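PDB 5F1S: polymeric Immunoglobulin Receptor, which probably binds polymeric immunoglobulins and carries them across mucosal epithelia, where its released ectodomain would serve as secretory component. Local coordinates for residues A[8-13]-A[108-113]; A[24-29]-A[90-95]; A[31-36]-A[73-78]; A[127-132]-A[184-189]; A[133-138]-A[172-177]. One frame throughout, in Å; residues are numbered along the deposited sequence.

In the fold
The chain folds as two V-set immunoglobulin domains in series. Contacts 1, 2 and 3 belong to the first: contact 3 is nested within the loop closed by contact 2, and that within contact 1. Contacts 1 and 3, centres about 17 Å apart, touch where Ile108 packs on Met77; contact 2 lies about 30 Å from contact 1, centre to centre. All three close before contacts 4 and 5 open; these share strand 129-135 of the second domain, contact 5 nested inside contact 4, centres about 21 Å apart. Contacts 1 and 5, about 14 Å between centres, meet where backbone atoms of 12-13 and 112-113 lie against 136-137, which joins the two domains end to end.

Contact 1: residues A[8-13]-A[108-113]; sequences LAVLEG and INVIQG
Glu12 holds CG anti to the backbone N (chi1 -166°) and runs on extended, while Gln112 swings CG opposite its carbonyl carbon (chi1 -57°), and these torsions lay the two side chains side by side at the end of a V-set signature: the short edge strand 8-11 (A') pairing in parallel with the last strand of this domain, 103-111 (G). Four backbone hydrogen bonds alternate along the pair, among them Val10 N to Asn109 O at 3.0 Å and Ile111 N to Val10 O at 2.8 Å; the fourth, Glu12 N to Ile111 O, lies just past the strand. Beta-branched and aliphatic residues suit these extended positions. On one face Val10 CG1 lies 4.0 Å from Val110 CG2, two branches pointing the same way beside Ile108. On the other, Leu11 reaches over with CD2, 3.8 Å from Ile111 CG1. Val110 CG1 packs 3.6 Å from Glu12 CA. Glu12 OE2 takes a bond from Lys82 N, which fixes the carboxylate from its other oxygen, and Gly113 N bonds Ser136 OG of the second domain. Gln112 NE2 gives its N-H to Glu12 OE1 at 2.9 Å, in the amide plane but 35° out of the carboxylate plane, on the syn side.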
# COMPACT_ATOMS: atom_id res chain seq x y z
N LEU A 8 8.75 3.14 -3.16
CA LEU A 8 7.47 2.66 -2.65
C LEU A 8 6.35 3.31 -3.41
O LEU A 8 6.46 4.48 -3.79
CB LEU A 8 7.22 3.02 -1.14
CG LEU A 8 8.18 2.59 -0.05
CD1 LEU A 8 7.77 3.19 1.28
CD2 LEU A 8 8.17 1.07 0.06
N ALA A 9 5.24 2.58 -3.56
CA ALA A 9 3.98 3.13 -4.02
C ALA A 9 2.92 2.79 -2.99
O ALA A 9 2.82 1.65 -2.54
CB ALA A 9 3.60 2.59 -5.41
N VAL A 10 2.16 3.77 -2.58
CA VAL A 10 1.19 3.56 -1.52
C VAL A 10 -0.08 4.30 -1.88
O VAL A 10 -0.02 5.44 -2.37
CB VAL A 10 1.77 4.05 -0.18
CG1 VAL A 10 2.11 5.53 -0.26
CG2 VAL A 10 0.81 3.82 0.93
N LEU A 11 -1.22 3.71 -1.58
CA LEU A 11 -2.50 4.39 -1.82
C LEU A 11 -2.72 5.55 -0.85
O LEU A 11 -2.45 5.45 0.35
CB LEU A 11 -3.66 3.41 -1.66
CG LEU A 11 -3.75 2.28 -2.68
CD1 LEU A 11 -4.74 1.23 -2.26
CD2 LEU A 11 -4.12 2.83 -3.99
N GLU A 12 -3.27 6.65 -1.36
CA GLU A 12 -3.51 7.84 -0.55
C GLU A 12 -4.35 7.49 0.67
O GLU A 12 -5.34 6.77 0.59
CB GLU A 12 -4.23 8.91 -1.37
CG GLU A 12 -4.23 10.27 -0.74
CD GLU A 12 -4.87 11.35 -1.62
OE1 GLU A 12 -5.89 11.04 -2.27
OE2 GLU A 12 -4.35 12.49 -1.65
N GLY A 13 -3.90 7.97 1.83
CA GLY A 13 -4.54 7.66 3.08
C GLY A 13 -3.84 6.62 3.93
O GLY A 13 -4.09 6.57 5.13
N ILE A 108 8.80 7.98 -2.72
CA ILE A 108 7.47 7.55 -2.28
C ILE A 108 6.46 8.14 -3.26
O ILE A 108 6.41 9.35 -3.46
CB ILE A 108 7.15 8.01 -0.85
CG1 ILE A 108 8.19 7.49 0.13
CG2 ILE A 108 5.77 7.56 -0.45
CD1 ILE A 108 8.01 8.01 1.64
N ASN A 109 5.68 7.27 -3.90
CA ASN A 109 4.65 7.69 -4.85
C ASN A 109 3.31 7.40 -4.21
O ASN A 109 2.98 6.24 -3.97
CB ASN A 109 4.81 6.94 -6.17
CG ASN A 109 3.85 7.45 -7.24
OD1 ASN A 109 3.44 8.62 -7.21
ND2 ASN A 109 3.49 6.58 -8.17
N VAL A 110 2.55 8.45 -3.90
CA VAL A 110 1.27 8.30 -3.23
C VAL A 110 0.20 8.37 -4.30
O VAL A 110 0.05 9.39 -4.97
CB VAL A 110 1.05 9.37 -2.16
CG1 VAL A 110 -0.26 9.09 -1.41
CG2 VAL A 110 2.17 9.38 -1.18
N ILE A 111 -0.56 7.30 -4.45
CA ILE A 111 -1.41 7.14 -5.63
C ILE A 111 -2.88 7.18 -5.25
O ILE A 111 -3.30 6.73 -4.18
CB ILE A 111 -1.07 5.84 -6.39
CG1 ILE A 111 -1.18 4.66 -5.51
CG2 ILE A 111 0.38 5.91 -6.90
CD1 ILE A 111 -0.81 3.33 -6.26
N GLN A 112 -3.68 7.63 -6.21
CA GLN A 112 -5.13 7.63 -6.07
C GLN A 112 -5.71 6.58 -7.01
O GLN A 112 -5.37 6.55 -8.19
CB GLN A 112 -5.68 9.01 -6.39
CG GLN A 112 -5.08 10.11 -5.51
CD GLN A 112 -5.58 11.48 -5.88
OE1 GLN A 112 -5.63 11.84 -7.06
NE2 GLN A 112 -5.91 12.27 -4.87
N GLY A 113 -6.57 5.75 -6.47
CA GLY A 113 -7.24 4.70 -7.20
C GLY A 113 -7.33 3.43 -6.40
O GLY A 113 -7.55 3.45 -5.18

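Contact 2: residues A[24-29]-A[90-95]; sequences PQYASY and CGVEVG
The loop between strands 16-22 and 31-35, in the position of CDR1 of an antibody variable domain, packs here on the start of the CDR3-like loop that follows strand 86-92. Two tyrosines, Tyr26 and Tyr29, face two valines, Val92 and Val94, across an apolar seam. Val92 CG1 alone fits between the tyrosine stems, 3.5 Å from Tyr29 CB and 3.9 Å from Tyr26 CB; with CG1 anti to the backbone N (chi1 -179°), this branch points at both. Val94 divides its work: CG2 comes 3.6 Å from Tyr29 CE2, CB stands over a face of the Tyr29 ring in a CH-pi contact, and CG1 lies 4.1 Å from Tyr26 CE1. Valine suits position 94 because its two methyls can meet two rings at once. A type I turn from Tyr26 to Tyr29, closed by Tyr29 N to Tyr26 O at 3.3 Å, brings both aromatic side chains to the same partner. Replacing Tyr29 by an alanine is likely to strip Val94 CB and CG2 of their aromatic cover and open a gap between the loops. Glu93 forms a salt bridge with Arg47 of strand 43-47 and bonds Val30 through the backbone. Val92 touches Lys31 of strand 31-35 and also Val2, and the seam thereby joins the end of strand 86-92, in the five-stranded sheet, to strand 2-3 of the facing sheet.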
# COMPACT_ATOMS: atom_id res chain seq x y z
N PRO A 24 27.33 0.18 12.60
CA PRO A 24 27.44 0.27 14.06
C PRO A 24 28.15 1.52 14.56
O PRO A 24 28.00 1.85 15.73
CB PRO A 24 28.21 -1.02 14.43
CG PRO A 24 28.95 -1.33 13.27
CD PRO A 24 28.09 -0.96 12.08
N GLN A 25 28.87 2.24 13.70
CA GLN A 25 29.50 3.49 14.12
C GLN A 25 28.49 4.56 14.50
O GLN A 25 28.83 5.51 15.21
CB GLN A 25 30.34 4.05 12.99
CG GLN A 25 31.43 3.13 12.57
CD GLN A 25 31.07 2.32 11.32
OE1 GLN A 25 29.89 2.08 11.00
NE2 GLN A 25 32.11 1.92 10.59
N TYR A 26 27.26 4.47 14.01
CA TYR A 26 26.39 5.62 14.08
C TYR A 26 25.33 5.50 15.17
O TYR A 26 24.44 6.35 15.22
CB TYR A 26 25.77 5.86 12.70
CG TYR A 26 26.89 6.11 11.68
CD1 TYR A 26 27.73 7.20 11.83
CD2 TYR A 26 27.13 5.25 10.63
CE1 TYR A 26 28.76 7.43 10.94
CE2 TYR A 26 28.18 5.47 9.73
CZ TYR A 26 28.99 6.58 9.91
OH TYR A 26 30.04 6.88 9.07
N ALA A 27 25.48 4.55 16.09
CA ALA A 27 24.49 4.35 17.14
C ALA A 27 24.24 5.61 17.95
O ALA A 27 23.09 5.92 18.28
CB ALA A 27 24.94 3.23 18.06
N SER A 28 25.29 6.36 18.29
CA SER A 28 25.12 7.45 19.25
C SER A 28 24.71 8.79 18.63
O SER A 28 24.51 9.77 19.37
CB SER A 28 26.44 7.64 20.03
OG SER A 28 27.39 8.24 19.15
N TYR A 29 24.54 8.89 17.30
CA TYR A 29 24.33 10.17 16.67
C TYR A 29 22.84 10.43 16.45
O TYR A 29 22.06 9.49 16.35
CB TYR A 29 25.05 10.24 15.32
CG TYR A 29 26.55 10.22 15.46
CD1 TYR A 29 27.27 9.02 15.55
CD2 TYR A 29 27.23 11.39 15.56
CE1 TYR A 29 28.67 9.02 15.69
CE2 TYR A 29 28.64 11.40 15.71
CZ TYR A 29 29.32 10.21 15.75
OH TYR A 29 30.68 10.18 15.91
N CYS A 90 16.91 9.16 4.54
CA CYS A 90 17.46 8.77 5.83
C CYS A 90 18.75 9.52 6.04
O CYS A 90 19.59 9.52 5.14
CB CYS A 90 17.81 7.27 5.84
SG CYS A 90 16.57 6.05 5.50
N GLY A 91 18.95 10.14 7.21
CA GLY A 91 20.23 10.79 7.51
C GLY A 91 20.73 10.50 8.92
O GLY A 91 19.96 10.30 9.85
N VAL A 92 22.07 10.51 9.05
CA VAL A 92 22.74 10.52 10.36
C VAL A 92 23.46 11.85 10.49
O VAL A 92 24.18 12.26 9.56
CB VAL A 92 23.73 9.36 10.54
CG1 VAL A 92 24.36 9.45 11.96
CG2 VAL A 92 23.09 7.95 10.30
N GLU A 93 23.25 12.56 11.61
CA GLU A 93 23.85 13.88 11.80
C GLU A 93 25.26 13.68 12.36
O GLU A 93 25.42 13.47 13.56
CB GLU A 93 23.01 14.73 12.73
CG GLU A 93 23.57 16.11 12.95
CD GLU A 93 22.55 16.98 13.63
OE1 GLU A 93 21.60 17.40 12.93
OE2 GLU A 93 22.65 17.18 14.86
N VAL A 94 26.26 13.74 11.50
CA VAL A 94 27.65 13.54 11.93
C VAL A 94 28.52 14.39 11.02
O VAL A 94 28.28 14.48 9.82
CB VAL A 94 28.07 12.05 11.91
CG1 VAL A 94 27.76 11.40 10.59
CG2 VAL A 94 29.55 11.86 12.30
N GLY A 95 29.48 15.08 11.61
CA GLY A 95 30.37 15.88 10.80
C GLY A 95 31.58 15.10 10.32
O GLY A 95 31.96 14.09 10.90

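Contact 3: residues A[31-36]-A[73-78]; sequences KYWCRG and FTVTMT
In the hydrophobic core between the two sheets of the first immunoglobulin domain, Trp33 of strand 31-35 lies against Val75 and Met77 of strand 72-77, and Lys31 against Phe73. The strand axes approach to 8.6 Å and cross at -39°, a spacing bridged mainly by side chains. Val75 CG1 stands almost straight over the five-membered ring of Trp33, 3.6 Å from CG, while CG2 reaches CE3 at 3.8 Å. Met77 meets the same indole at its edge: SD lies 3.5 Å from NE1 and takes a weak hydrogen bond from it, in which the soft sulfur partly answers a buried N-H; the sulfur beside the ring edge is also a Met-aromatic contact. Farther along, the stem of Lys31 covers Phe73: CB sits over the centre of the ring and CG is 3.5 Å from CD1. Bends in the lysine chain at chi2 (-53°) and chi4 then carry NZ away; it bonds Tyr29 O and Tyr26 O and forms a salt bridge with Asp66, while the long methylenes serve the core. Trp33 also touches Cys90 of the Cys20-Cys90 disulfide, and Cys34 forms a disulfide with Cys42, just before strand 43-47. A core tryptophan beside the intersheet disulfide is a hallmark of the immunoglobulin fold, V-type domains included.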
# COMPACT_ATOMS: atom_id res chain seq x y z
N LYS A 31 19.55 10.99 14.48
CA LYS A 31 19.04 10.52 13.20
C LYS A 31 17.98 11.49 12.70
O LYS A 31 17.27 12.13 13.50
CB LYS A 31 18.43 9.11 13.33
CG LYS A 31 19.29 8.09 14.10
CD LYS A 31 20.72 8.03 13.52
CE LYS A 31 21.49 6.80 14.10
NZ LYS A 31 21.64 6.87 15.60
N TYR A 32 17.85 11.59 11.39
CA TYR A 32 16.86 12.50 10.84
C TYR A 32 16.28 11.95 9.55
O TYR A 32 16.79 11.01 8.95
CB TYR A 32 17.44 13.93 10.66
CG TYR A 32 18.52 14.08 9.63
CD1 TYR A 32 18.21 14.50 8.35
CD2 TYR A 32 19.85 13.83 9.94
CE1 TYR A 32 19.25 14.66 7.39
CE2 TYR A 32 20.87 13.97 8.99
CZ TYR A 32 20.54 14.40 7.73
OH TYR A 32 21.52 14.56 6.78
N TRP A 33 15.14 12.53 9.17
CA TRP A 33 14.38 12.17 7.98
C TRP A 33 14.12 13.46 7.21
O TRP A 33 13.57 14.41 7.77
CB TRP A 33 13.07 11.50 8.38
CG TRP A 33 12.15 11.09 7.31
CD1 TRP A 33 10.91 11.60 7.03
CD2 TRP A 33 12.36 10.02 6.39
NE1 TRP A 33 10.35 10.93 5.99
CE2 TRP A 33 11.19 9.91 5.62
CE3 TRP A 33 13.40 9.12 6.19
CZ2 TRP A 33 11.06 8.97 4.60
CZ3 TRP A 33 13.26 8.16 5.20
CH2 TRP A 33 12.10 8.10 4.41
N CYS A 34 14.54 13.49 5.94
CA CYS A 34 14.63 14.69 5.12
C CYS A 34 13.75 14.49 3.88
O CYS A 34 13.65 13.38 3.38
CB CYS A 34 16.11 14.96 4.67
SG CYS A 34 16.62 16.69 4.95
N ARG A 35 13.13 15.56 3.38
CA ARG A 35 12.38 15.52 2.12
C ARG A 35 13.03 16.44 1.09
O ARG A 35 13.36 17.59 1.41
CB ARG A 35 10.95 15.94 2.36
CG ARG A 35 10.09 15.82 1.10
CD ARG A 35 8.70 16.31 1.32
NE ARG A 35 8.00 16.08 0.04
CZ ARG A 35 6.73 16.38 -0.18
NH1 ARG A 35 5.99 16.92 0.78
NH2 ARG A 35 6.20 16.14 -1.37
N GLY A 36 13.17 15.94 -0.13
CA GLY A 36 13.67 16.71 -1.27
C GLY A 36 14.40 15.80 -2.24
O GLY A 36 14.93 14.75 -1.89
N PHE A 73 16.88 3.03 12.54
CA PHE A 73 15.81 3.93 12.95
C PHE A 73 14.66 3.81 11.98
O PHE A 73 14.87 3.67 10.78
CB PHE A 73 16.31 5.38 13.13
CG PHE A 73 16.86 6.10 11.89
CD1 PHE A 73 18.21 5.99 11.54
CD2 PHE A 73 16.06 6.95 11.14
CE1 PHE A 73 18.75 6.72 10.46
CE2 PHE A 73 16.58 7.69 10.05
CZ PHE A 73 17.93 7.57 9.72
N THR A 74 13.45 3.83 12.51
CA THR A 74 12.24 3.58 11.75
C THR A 74 11.47 4.89 11.67
O THR A 74 11.24 5.55 12.70
CB THR A 74 11.41 2.50 12.43
OG1 THR A 74 12.20 1.32 12.59
CG2 THR A 74 10.18 2.11 11.60
N VAL A 75 11.09 5.27 10.45
CA VAL A 75 10.32 6.47 10.22
C VAL A 75 8.92 6.06 9.78
O VAL A 75 8.77 5.26 8.87
CB VAL A 75 11.00 7.38 9.18
CG1 VAL A 75 10.14 8.60 8.93
CG2 VAL A 75 12.40 7.80 9.63
N THR A 76 7.90 6.55 10.47
CA THR A 76 6.52 6.25 10.12
C THR A 76 5.86 7.52 9.61
O THR A 76 5.86 8.55 10.29
CB THR A 76 5.77 5.70 11.35
OG1 THR A 76 6.44 4.53 11.80
CG2 THR A 76 4.31 5.36 10.99
N MET A 77 5.29 7.46 8.42
CA MET A 77 4.55 8.57 7.86
C MET A 77 3.12 8.09 7.71
O MET A 77 2.86 7.04 7.12
CB MET A 77 5.12 9.06 6.51
CG MET A 77 6.57 9.55 6.61
SD MET A 77 7.13 10.12 4.98
CE MET A 77 6.35 11.63 5.03
N THR A 78 2.19 8.85 8.27
CA THR A 78 0.80 8.41 8.32
C THR A 78 -0.08 9.24 7.39
O THR A 78 0.21 10.40 7.04
CB THR A 78 0.25 8.48 9.76
OG1 THR A 78 0.28 9.85 10.20
CG2 THR A 78 1.10 7.61 10.72

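Contact 4: residues A[127-132]-A[184-189]; sequences TSVTVQ and KGLARR
Leu186 grips the strand start at two points. Its backbone N donates to Thr127 O at 2.9 Å, nearly straight (169°) and in the carbonyl plane, and its side chain turns inward to meet Val129. With CG opposite the carbonyl carbon (chi1 -68°), CD1 is presented at right angles to the valine, 3.8 Å from Val129 CG1 and equally far from CG2, while CD2 lies 3.9 Å from CG2. A leucine suits this place because one methyl can rest against both valine branches while the other also touches CG2. Beside this pair Gly185 CA makes a CA-H...O contact with Thr127 O. Ser128 OG points at Lys184 O, but the modelled separation is too short for the detail of that bond to be trusted. In the next shell, Leu186 also packs on Val209 of strand 201-210, and Val129 pairs through the backbone with Leu183. Thr127 OG1 bonds Glu124 O, fixing the turn before strand 129-135. The segment 184-189 leads to Asp190, whose side chain accepts from Ala187 N; this connection between strands 178-183 and 192-198 leads into the Asp-x-Gly-x-Tyr-x-Cys motif of V-type immunoglobulin domains, which begins at Asp190.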
# COMPACT_ATOMS: atom_id res chain seq x y z
N THR A 127 -15.25 -24.63 -4.73
CA THR A 127 -14.74 -24.02 -3.52
C THR A 127 -14.90 -22.50 -3.58
O THR A 127 -15.36 -21.96 -4.59
CB THR A 127 -13.27 -24.38 -3.31
OG1 THR A 127 -12.48 -23.69 -4.29
CG2 THR A 127 -13.07 -25.91 -3.49
N SER A 128 -14.55 -21.84 -2.47
CA SER A 128 -14.72 -20.40 -2.35
C SER A 128 -13.36 -19.72 -2.40
O SER A 128 -12.38 -20.24 -1.88
CB SER A 128 -15.39 -19.99 -1.03
OG SER A 128 -16.70 -20.49 -0.99
N VAL A 129 -13.34 -18.51 -2.98
CA VAL A 129 -12.15 -17.68 -2.93
C VAL A 129 -12.57 -16.25 -2.64
O VAL A 129 -13.72 -15.86 -2.86
CB VAL A 129 -11.33 -17.74 -4.24
CG1 VAL A 129 -10.78 -19.13 -4.41
CG2 VAL A 129 -12.17 -17.35 -5.45
N THR A 130 -11.62 -15.48 -2.13
CA THR A 130 -11.84 -14.07 -1.82
C THR A 130 -10.78 -13.22 -2.50
O THR A 130 -9.61 -13.59 -2.57
CB THR A 130 -11.81 -13.81 -0.35
OG1 THR A 130 -10.52 -14.16 0.15
CG2 THR A 130 -12.92 -14.62 0.30
N VAL A 131 -11.24 -12.11 -3.04
CA VAL A 131 -10.42 -11.09 -3.67
C VAL A 131 -10.46 -9.88 -2.75
O VAL A 131 -11.55 -9.47 -2.33
CB VAL A 131 -10.97 -10.72 -5.06
CG1 VAL A 131 -10.17 -9.59 -5.69
CG2 VAL A 131 -11.05 -11.93 -5.99
N GLN A 132 -9.31 -9.31 -2.45
CA GLN A 132 -9.27 -8.14 -1.58
C GLN A 132 -8.86 -6.93 -2.41
O GLN A 132 -7.71 -6.81 -2.83
CB GLN A 132 -8.33 -8.30 -0.39
CG GLN A 132 -8.63 -7.13 0.61
CD GLN A 132 -8.02 -7.32 1.99
OE1 GLN A 132 -7.50 -8.38 2.31
NE2 GLN A 132 -8.10 -6.28 2.81
N LYS A 184 -18.45 -17.54 -3.92
CA LYS A 184 -18.82 -18.50 -2.90
C LYS A 184 -18.69 -19.93 -3.37
O LYS A 184 -18.37 -20.82 -2.56
CB LYS A 184 -20.26 -18.23 -2.45
CG LYS A 184 -20.33 -17.27 -1.28
CD LYS A 184 -21.50 -16.29 -1.39
CE LYS A 184 -22.79 -16.88 -0.98
NZ LYS A 184 -23.72 -15.80 -0.52
N GLY A 185 -18.91 -20.19 -4.66
CA GLY A 185 -18.76 -21.54 -5.17
C GLY A 185 -18.40 -21.55 -6.64
O GLY A 185 -19.26 -21.51 -7.52
N LEU A 186 -17.10 -21.64 -6.90
CA LEU A 186 -16.58 -21.42 -8.24
C LEU A 186 -17.11 -22.45 -9.23
O LEU A 186 -17.18 -23.63 -8.93
CB LEU A 186 -15.05 -21.49 -8.21
CG LEU A 186 -14.34 -20.34 -7.45
CD1 LEU A 186 -12.93 -20.70 -7.15
CD2 LEU A 186 -14.38 -19.00 -8.23
N ALA A 187 -17.46 -21.98 -10.41
CA ALA A 187 -17.76 -22.83 -11.55
C ALA A 187 -16.70 -22.57 -12.61
O ALA A 187 -16.15 -21.47 -12.69
CB ALA A 187 -19.16 -22.56 -12.09
N ARG A 188 -16.41 -23.58 -13.43
CA ARG A 188 -15.29 -23.41 -14.33
C ARG A 188 -15.53 -22.32 -15.35
O ARG A 188 -14.56 -21.71 -15.82
CB ARG A 188 -14.93 -24.74 -15.01
CG ARG A 188 -13.67 -25.30 -14.33
CD ARG A 188 -13.34 -26.68 -14.72
NE ARG A 188 -14.25 -27.65 -14.12
CZ ARG A 188 -14.10 -28.97 -14.26
NH1 ARG A 188 -13.08 -29.43 -14.96
NH2 ARG A 188 -14.97 -29.81 -13.72
N ARG A 189 -16.79 -22.02 -15.66
CA ARG A 189 -17.04 -20.88 -16.54
C ARG A 189 -16.66 -19.54 -15.89
O ARG A 189 -16.57 -18.55 -16.61
CB ARG A 189 -18.51 -20.83 -16.97
CG ARG A 189 -19.47 -20.49 -15.85
CD ARG A 189 -20.96 -20.52 -16.28
NE ARG A 189 -21.79 -20.31 -15.09
CZ ARG A 189 -22.13 -21.27 -14.23
NH1 ARG A 189 -21.73 -22.52 -14.43
NH2 ARG A 189 -22.87 -20.98 -13.16

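Contact 5: residues A[133-138]-A[172-177]; sequences CLYSQG and RDDLTK
Tyr135 lays one face of its ring on a backbone carbonyl carbon: Lys177 C lies over it, offset toward the rim and 3.6 Å from Tyr135 CE2. Tyr135 is held at both ends. Its N donates to Lys177 O at 3.0 Å, fairly straight but approaching from above the carbonyl plane, and the hydroxyl OH donates a hydrogen bond to the syn lone pair of Asp173 OD1 at 2.7 Å; ring and carboxylate planes stand 84° apart. CG placed between the backbone N and the carbonyl carbon (chi1 59°) sends the ring across to the turn. Asp173 OD1 takes a second bond, from Leu175 N at 2.9 Å and from above the carboxylate plane, an Asx turn, while OD2 forms a salt bridge with Lys144; these partners probably keep this buried acid ionised. Asp174 complements it: its OD1 accepts from Thr176 N at 2.9 Å and Lys177 N at 2.8 Å, and also from Ala178 N, so one short acid closes the bend where Leu175 adopts a left-handed backbone. A water joins Tyr135 O and Thr176 O, donating to each. A phenylalanine at Tyr135 would probably leave Asp173 OD1 without its hydroxyl mate and the turn less firmly tied to the strand. Arg14 of the first domain bonds both Tyr135 O and Lys177 O, which brings the domain junction to this site. The whole is an Asx-stabilised turn joining strands 169-173 and 178-183 of a V-type immunoglobulin sheet, closed against the end of strand 129-135.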
# COMPACT_ATOMS: atom_id res chain seq x y z
N CYS A 133 -9.83 -6.06 -2.67
CA CYS A 133 -9.61 -4.86 -3.44
C CYS A 133 -9.35 -3.70 -2.50
O CYS A 133 -10.18 -3.39 -1.64
CB CYS A 133 -10.82 -4.53 -4.30
SG CYS A 133 -11.71 -5.92 -5.16
N LEU A 134 -8.23 -3.03 -2.68
CA LEU A 134 -7.84 -1.90 -1.86
C LEU A 134 -8.14 -0.60 -2.58
O LEU A 134 -8.10 -0.53 -3.81
CB LEU A 134 -6.35 -1.95 -1.56
CG LEU A 134 -5.86 -3.32 -1.07
CD1 LEU A 134 -4.33 -3.22 -0.91
CD2 LEU A 134 -6.48 -3.65 0.26
N TYR A 135 -8.45 0.45 -1.82
CA TYR A 135 -8.70 1.72 -2.47
C TYR A 135 -8.24 2.89 -1.63
O TYR A 135 -8.12 2.79 -0.41
CB TYR A 135 -10.19 1.88 -2.82
CG TYR A 135 -11.11 1.82 -1.66
CD1 TYR A 135 -11.33 2.94 -0.87
CD2 TYR A 135 -11.76 0.67 -1.35
CE1 TYR A 135 -12.20 2.89 0.19
CE2 TYR A 135 -12.64 0.60 -0.27
CZ TYR A 135 -12.85 1.73 0.48
OH TYR A 135 -13.72 1.67 1.54
N SER A 136 -7.92 3.99 -2.31
CA SER A 136 -7.41 5.19 -1.68
C SER A 136 -8.55 6.03 -1.11
O SER A 136 -9.74 5.81 -1.39
CB SER A 136 -6.60 6.02 -2.66
OG SER A 136 -7.40 6.51 -3.72
N GLN A 137 -8.15 7.04 -0.32
CA GLN A 137 -9.10 7.68 0.60
C GLN A 137 -10.26 8.33 -0.13
O GLN A 137 -11.36 8.43 0.42
CB GLN A 137 -8.42 8.76 1.46
CG GLN A 137 -7.90 9.89 0.65
CD GLN A 137 -7.01 10.85 1.43
OE1 GLN A 137 -6.41 10.48 2.44
NE2 GLN A 137 -6.89 12.09 0.93
N GLY A 138 -10.04 8.78 -1.36
CA GLY A 138 -11.08 9.47 -2.06
C GLY A 138 -12.22 8.60 -2.53
O GLY A 138 -13.19 9.15 -3.06
N ARG A 172 -18.16 -7.06 0.63
CA ARG A 172 -18.16 -6.36 1.91
C ARG A 172 -17.11 -5.26 1.85
O ARG A 172 -15.91 -5.54 1.81
CB ARG A 172 -17.90 -7.32 3.06
CG ARG A 172 -17.94 -6.64 4.43
CD ARG A 172 -17.79 -7.64 5.56
NE ARG A 172 -17.86 -6.99 6.87
CZ ARG A 172 -17.83 -7.64 8.03
NH1 ARG A 172 -17.74 -8.96 8.07
NH2 ARG A 172 -17.90 -6.96 9.16
N ASP A 173 -17.58 -4.02 1.87
CA ASP A 173 -16.74 -2.83 1.90
C ASP A 173 -16.57 -2.39 3.35
O ASP A 173 -17.57 -2.20 4.04
CB ASP A 173 -17.43 -1.75 1.08
CG ASP A 173 -16.63 -0.45 0.97
OD1 ASP A 173 -15.50 -0.40 1.50
OD2 ASP A 173 -17.14 0.51 0.35
N ASP A 174 -15.32 -2.31 3.82
CA ASP A 174 -15.09 -1.87 5.18
C ASP A 174 -15.22 -0.36 5.33
O ASP A 174 -15.01 0.15 6.44
CB ASP A 174 -13.73 -2.36 5.71
CG ASP A 174 -12.51 -1.62 5.11
OD1 ASP A 174 -12.64 -0.59 4.45
OD2 ASP A 174 -11.37 -2.08 5.33
N LEU A 175 -15.57 0.36 4.27
CA LEU A 175 -15.89 1.78 4.27
C LEU A 175 -14.69 2.67 4.53
O LEU A 175 -14.85 3.89 4.57
CB LEU A 175 -16.97 2.11 5.30
CG LEU A 175 -18.27 1.32 5.10
CD1 LEU A 175 -19.21 1.59 6.28
CD2 LEU A 175 -18.93 1.67 3.77
N THR A 176 -13.51 2.12 4.68
CA THR A 176 -12.35 2.95 4.94
C THR A 176 -11.17 2.69 4.00
O THR A 176 -10.53 3.66 3.56
CB THR A 176 -11.91 2.78 6.39
OG1 THR A 176 -10.69 3.49 6.58
CG2 THR A 176 -11.67 1.37 6.74
N LYS A 177 -10.91 1.42 3.63
CA LYS A 177 -9.65 1.06 2.96
C LYS A 177 -9.78 -0.03 1.90
O LYS A 177 -8.90 -0.12 1.05
CB LYS A 177 -8.59 0.53 3.98
CG LYS A 177 -8.20 1.40 5.11
CD LYS A 177 -7.00 0.79 5.84
CE LYS A 177 -7.24 -0.62 6.38
NZ LYS A 177 -6.06 -1.09 7.21
O HOH W 1 -8.79 4.50 1.65